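Local structure of 5-carboxyvanillate decarboxylase (Sphingomonas paucimobilis, 4L6D) at residues A[33-36]-A[37-41]; A[74-78]-A[79-83]. The protein probably removes a carboxyl group from 5-carboxyvanillate to give vanillate, in a manganese-containing active site of the amidohydrolase fold. All blocks are in the same frame, centred on the assembly; numbering follows the deposited sequence.

Contact 1 (A[33-36]-A[37-41])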
loop_
_atom_site.group_PDB
_atom_site.type_symbol
_atom_site.label_atom_id
_atom_site.label_comp_id
_atom_site.label_asym_id
_atom_site.label_seq_id
_atom_site.Cartn_x
_atom_site.Cartn_y
_atom_site.Cartn_z
ATOM N N MET A 33 -7.858 -8.170 18.215
ATOM C CA MET A 33 -8.630 -9.174 18.955
ATOM C C MET A 33 -9.046 -10.365 18.093
ATOM O O MET A 33 -9.319 -11.437 18.629
ATOM C CB MET A 33 -9.841 -8.554 19.663
ATOM C CG MET A 33 -9.447 -7.621 20.811
ATOM S SD MET A 33 -8.637 -8.448 22.201
ATOM C CE MET A 33 -10.058 -9.228 22.973
ATOM N N ILE A 34 -9.083 -10.187 16.769
ATOM C CA ILE A 34 -9.368 -11.309 15.882
ATOM C C ILE A 34 -8.255 -12.357 16.004
ATOM O O ILE A 34 -8.524 -13.510 16.334
ATOM C CB ILE A 34 -9.572 -10.856 14.413
ATOM C CG1 ILE A 34 -10.813 -9.962 14.306
ATOM C CG2 ILE A 34 -9.704 -12.062 13.498
ATOM C CD1 ILE A 34 -11.043 -9.349 12.920
ATOM N N LEU A 35 -7.013 -11.945 15.760
ATOM C CA LEU A 35 -5.849 -12.803 15.987
ATOM C C LEU A 35 -5.815 -13.338 17.417
ATOM O O LEU A 35 -5.603 -14.534 17.645
ATOM C CB LEU A 35 -4.560 -12.013 15.735
ATOM C CG LEU A 35 -3.263 -12.654 16.225
ATOM C CD1 LEU A 35 -2.911 -13.830 15.343
ATOM C CD2 LEU A 35 -2.137 -11.632 16.260
ATOM N N VAL A 36 -6.016 -12.451 18.392
ATOM C CA VAL A 36 -5.825 -12.841 19.786
ATOM C C VAL A 36 -6.825 -13.926 20.198
ATOM O O VAL A 36 -6.457 -14.901 20.851
ATOM C CB VAL A 36 -5.836 -11.620 20.729
ATOM C CG1 VAL A 36 -5.880 -12.056 22.183
ATOM C CG2 VAL A 36 -4.598 -10.759 20.467
ATOM N N ARG A 37 -8.077 -13.797 19.771
ATOM C CA ARG A 37 -9.050 -14.854 20.035
ATOM C C ARG A 37 -8.746 -16.139 19.260
ATOM O O ARG A 37 -8.911 -17.239 19.807
ATOM C CB ARG A 37 -10.472 -14.370 19.764
ATOM C CG ARG A 37 -10.952 -13.342 20.775
ATOM C CD ARG A 37 -12.432 -13.062 20.581
ATOM N NE ARG A 37 -12.785 -11.681 20.902
ATOM C CZ ARG A 37 -12.974 -10.726 19.993
ATOM N NH1 ARG A 37 -12.849 -10.994 18.699
ATOM N NH2 ARG A 37 -13.298 -9.500 20.381
ATOM N N ASP A 38 -8.290 -16.012 18.010
ATOM C CA ASP A 38 -8.005 -17.191 17.196
ATOM C C ASP A 38 -6.863 -18.017 17.768
ATOM O O ASP A 38 -6.865 -19.241 17.671
ATOM C CB ASP A 38 -7.667 -16.803 15.753
ATOM C CG ASP A 38 -8.899 -16.494 14.920
ATOM O OD1 ASP A 38 -10.031 -16.723 15.398
ATOM O OD2 ASP A 38 -8.722 -16.013 13.777
ATOM N N VAL A 39 -5.885 -17.347 18.366
ATOM C CA VAL A 39 -4.694 -18.035 18.851
ATOM C C VAL A 39 -4.689 -18.246 20.370
ATOM O O VAL A 39 -4.359 -19.333 20.842
ATOM C CB VAL A 39 -3.412 -17.286 18.411
ATOM C CG1 VAL A 39 -2.155 -17.854 19.099
ATOM C CG2 VAL A 39 -3.264 -17.359 16.904
ATOM N N TYR A 40 -5.081 -17.222 21.127
ATOM C CA TYR A 40 -4.954 -17.246 22.589
ATOM C C TYR A 40 -6.282 -17.366 23.311
ATOM O O TYR A 40 -6.314 -17.409 24.543
ATOM C CB TYR A 40 -4.232 -15.986 23.080
ATOM C CG TYR A 40 -2.912 -15.738 22.398
ATOM C CD1 TYR A 40 -1.733 -16.286 22.904
ATOM C CD2 TYR A 40 -2.839 -14.969 21.241
ATOM C CE1 TYR A 40 -0.511 -16.059 22.274
ATOM C CE2 TYR A 40 -1.627 -14.738 20.602
ATOM C CZ TYR A 40 -0.469 -15.285 21.123
ATOM O OH TYR A 40 0.717 -15.050 20.473
ATOM N N GLY A 41 -7.372 -17.430 22.549
ATOM C CA GLY A 41 -8.704 -17.477 23.130
ATOM C C GLY A 41 -9.095 -18.822 23.719
ATOM O O GLY A 41 -8.447 -19.837 23.455
HETATM O O HOH W 1 -11.358 -14.262 16.202
#
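Arg37 folds back over the preceding turn of its helix and lays one face of its guanidinium against Met33. With CG anti to the carbonyl carbon (chi1 -70°) and a bend at chi3, the chain runs past Met33 O, 3.3 Å from Arg37 CG, and brings Arg37 NH2 to 3.7 Å from Met33 CB. That methylene sits above the guanidinium plane, offset toward its rim, so carbon meets a flat cation. Arg37 N also donates a hydrogen bond to Met33 O at 2.9 Å, and Asp38, Val39 and Tyr40 N donate likewise to Ile34, Leu35 and Val36 O: the i to i+4 ladder of an alpha helix, with side chains paired at the same spacing. Buried Val36 meets Tyr40, Val36 CG1 to Tyr40 CD2 being 4.3 Å; the ring turns its edge to Val36, whose CA lies in the ring plane, while Val39 CG1 stands over the ring centre. Leu35 and Val39 lie side by side and point the same way, Leu35 CD1 to Val39 CG2 being 3.9 Å. A water donates to both Ile34 O and Asp38 OD1. Leu35 also touches the bound vanillate. Helix 33-40 packs through Val39 and Tyr40 on helix 49-54, and through Met33 and Tyr40 on helix 14-23.

Contact 2 (A[74-78]-A[79-83]). With VNL (4-hydroxy-3-methoxybenzoate), chain J.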
loop_
_atom_site.group_PDB
_atom_site.type_symbol
_atom_site.label_atom_id
_atom_site.label_comp_id
_atom_site.label_asym_id
_atom_site.label_seq_id
_atom_site.Cartn_x
_atom_site.Cartn_y
_atom_site.Cartn_z
ATOM N N LEU A 74 14.972 -14.274 16.467
ATOM C CA LEU A 74 13.676 -14.413 17.131
ATOM C C LEU A 74 13.126 -13.064 17.574
ATOM O O LEU A 74 13.882 -12.172 17.955
ATOM C CB LEU A 74 13.809 -15.319 18.357
ATOM C CG LEU A 74 14.384 -16.716 18.123
ATOM C CD1 LEU A 74 14.683 -17.408 19.454
ATOM C CD2 LEU A 74 13.421 -17.567 17.304
ATOM N N SER A 75 11.799 -12.941 17.552
ATOM C CA SER A 75 11.109 -11.749 18.044
ATOM C C SER A 75 9.827 -12.185 18.727
ATOM O O SER A 75 9.131 -13.076 18.230
ATOM C CB SER A 75 10.788 -10.797 16.879
ATOM O OG SER A 75 10.303 -11.509 15.741
ATOM N N LEU A 76 9.491 -11.555 19.849
ATOM C CA LEU A 76 8.192 -11.812 20.453
ATOM C C LEU A 76 7.088 -11.456 19.454
ATOM O O LEU A 76 7.049 -10.353 18.913
ATOM C CB LEU A 76 8.030 -11.019 21.749
ATOM C CG LEU A 76 6.631 -11.134 22.366
ATOM C CD1 LEU A 76 6.380 -12.551 22.867
ATOM C CD2 LEU A 76 6.449 -10.129 23.514
ATOM N N THR A 77 6.194 -12.412 19.228
ATOM C CA THR A 77 5.204 -12.325 18.163
ATOM C C THR A 77 4.235 -11.174 18.399
ATOM O O THR A 77 3.947 -10.823 19.543
ATOM C CB THR A 77 4.446 -13.666 18.044
ATOM O OG1 THR A 77 3.629 -13.652 16.872
ATOM C CG2 THR A 77 3.590 -13.939 19.282
ATOM N N ALA A 78 3.758 -10.570 17.313
ATOM C CA ALA A 78 2.731 -9.546 17.421
ATOM C C ALA A 78 1.516 -10.143 18.140
ATOM O O ALA A 78 1.203 -11.325 17.970
ATOM C CB ALA A 78 2.338 -9.062 16.028
ATOM N N PRO A 79 0.815 -9.335 18.949
ATOM C CA PRO A 79 0.982 -7.896 19.186
ATOM C C PRO A 79 1.960 -7.537 20.303
ATOM O O PRO A 79 1.878 -6.439 20.858
ATOM C CB PRO A 79 -0.432 -7.469 19.586
ATOM C CG PRO A 79 -0.935 -8.652 20.366
ATOM C CD PRO A 79 -0.366 -9.868 19.657
ATOM N N GLY A 80 2.894 -8.430 20.609
ATOM C CA GLY A 80 3.874 -8.162 21.647
ATOM C C GLY A 80 3.208 -7.888 22.977
ATOM O O GLY A 80 2.302 -8.629 23.378
ATOM N N VAL A 81 3.656 -6.832 23.654
ATOM C CA VAL A 81 3.082 -6.426 24.933
ATOM C C VAL A 81 2.261 -5.153 24.807
ATOM O O VAL A 81 1.872 -4.552 25.809
ATOM C CB VAL A 81 4.173 -6.203 26.022
ATOM C CG1 VAL A 81 4.980 -7.484 26.243
ATOM C CG2 VAL A 81 5.086 -5.032 25.656
ATOM N N GLN A 82 1.983 -4.764 23.570
ATOM C CA GLN A 82 1.388 -3.460 23.300
ATOM C C GLN A 82 -0.100 -3.335 23.586
ATOM O O GLN A 82 -0.613 -2.221 23.656
ATOM C CB GLN A 82 1.688 -3.040 21.864
ATOM C CG GLN A 82 3.156 -2.727 21.638
ATOM C CD GLN A 82 3.524 -2.857 20.184
ATOM O OE1 GLN A 82 4.170 -3.829 19.778
ATOM N NE2 GLN A 82 3.108 -1.878 19.383
ATOM N N MET A 83 -0.798 -4.456 23.758
ATOM C CA MET A 83 -2.229 -4.379 24.062
ATOM C C MET A 83 -2.545 -4.171 25.544
ATOM O O MET A 83 -3.673 -3.835 25.893
ATOM C CB MET A 83 -2.977 -5.614 23.566
ATOM C CG MET A 83 -2.852 -5.834 22.074
ATOM S SD MET A 83 -3.977 -7.092 21.468
ATOM C CE MET A 83 -5.525 -6.185 21.478
HETATM C C1 VNL J . 0.312 -14.062 10.950
HETATM C CO1 VNL J . 1.338 -14.044 9.996
HETATM C CO2 VNL J . 0.485 -13.477 12.219
HETATM C CM1 VNL J . 2.574 -13.442 10.296
HETATM C CM2 VNL J . 1.696 -12.864 12.533
HETATM O OM VNL J . 1.958 -12.268 13.740
HETATM C CZ VNL J . 2.777 -12.852 11.543
HETATM C CC VNL J . -0.988 -14.748 10.621
HETATM C CV VNL J . 0.944 -12.226 14.762
HETATM O O1 VNL J . -1.070 -15.526 9.632
HETATM O O2 VNL J . -1.963 -14.577 11.391
HETATM O O3 VNL J . 4.018 -12.543 12.026
HETATM O O HOH W 2 2.928 -11.370 22.147
#
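Thr77 O receives the backbone hydrogen bond that closes a turn after strand 71-76: Gly80 N donates to it at 2.8 Å, with an N-H...O angle of 148°. A water donates to the same oxygen and to Gly80 O, at 2.8 and 3.1 Å, bridging the turn again. The peptide before Pro79 is cis, which brings the CA atoms of Ala78 and Pro79 to 3.0 Å and makes this a type VIa turn. Pro79 then starts a type II' turn, closed by a hydrogen bond from Gln82 N to Pro79 O, in which Gly80 takes the positive phi (59°) that favours glycine. A leucine in place of Pro79 would probably lose the cis peptide and, with it, the approach of Gly80 N to Thr77 O. The apolar contacts belong to Leu76: its CD2 reaches Gly80 CA at 3.7 Å and Val81 CG1 at 4.1 Å, with CG anti to the backbone N (chi1 174°). Toward the ligand, the methoxy carbon CV of vanillate lies 3.3 Å from Ala78 O and 3.7 Å from Thr77 OG1, which is hydrogen-bonded to Tyr300 OH. Backbone bonds and a water thus fix the two turns, while the pocket wall meets the ligand's methoxy group by packing.

Following the chain from the N terminus, contact 1 (33-41) is complete before contact 2 (74-83) begins; the two are in series, neither nested nor crossed. Contact 1 closes successive turns of helix 33-40, whereas contact 2 closes the bend that carries the chain from strand 71-76 of the (beta/alpha)8, or TIM, barrel toward helix 86-106. Their centres are 13 Å apart, yet they touch by packing: Tyr40 OH lies 3.3 Å from Thr77 CG2, Leu35 CD2 is 3.8 Å from Ala78 O, and Met33 SD is 3.9 Å from Met83 CE. Helix 33-40 is thereby fitted against the loop after the strand, and Leu35, Thr77 and Ala78 together contribute to one vanillate pocket beside the manganese site.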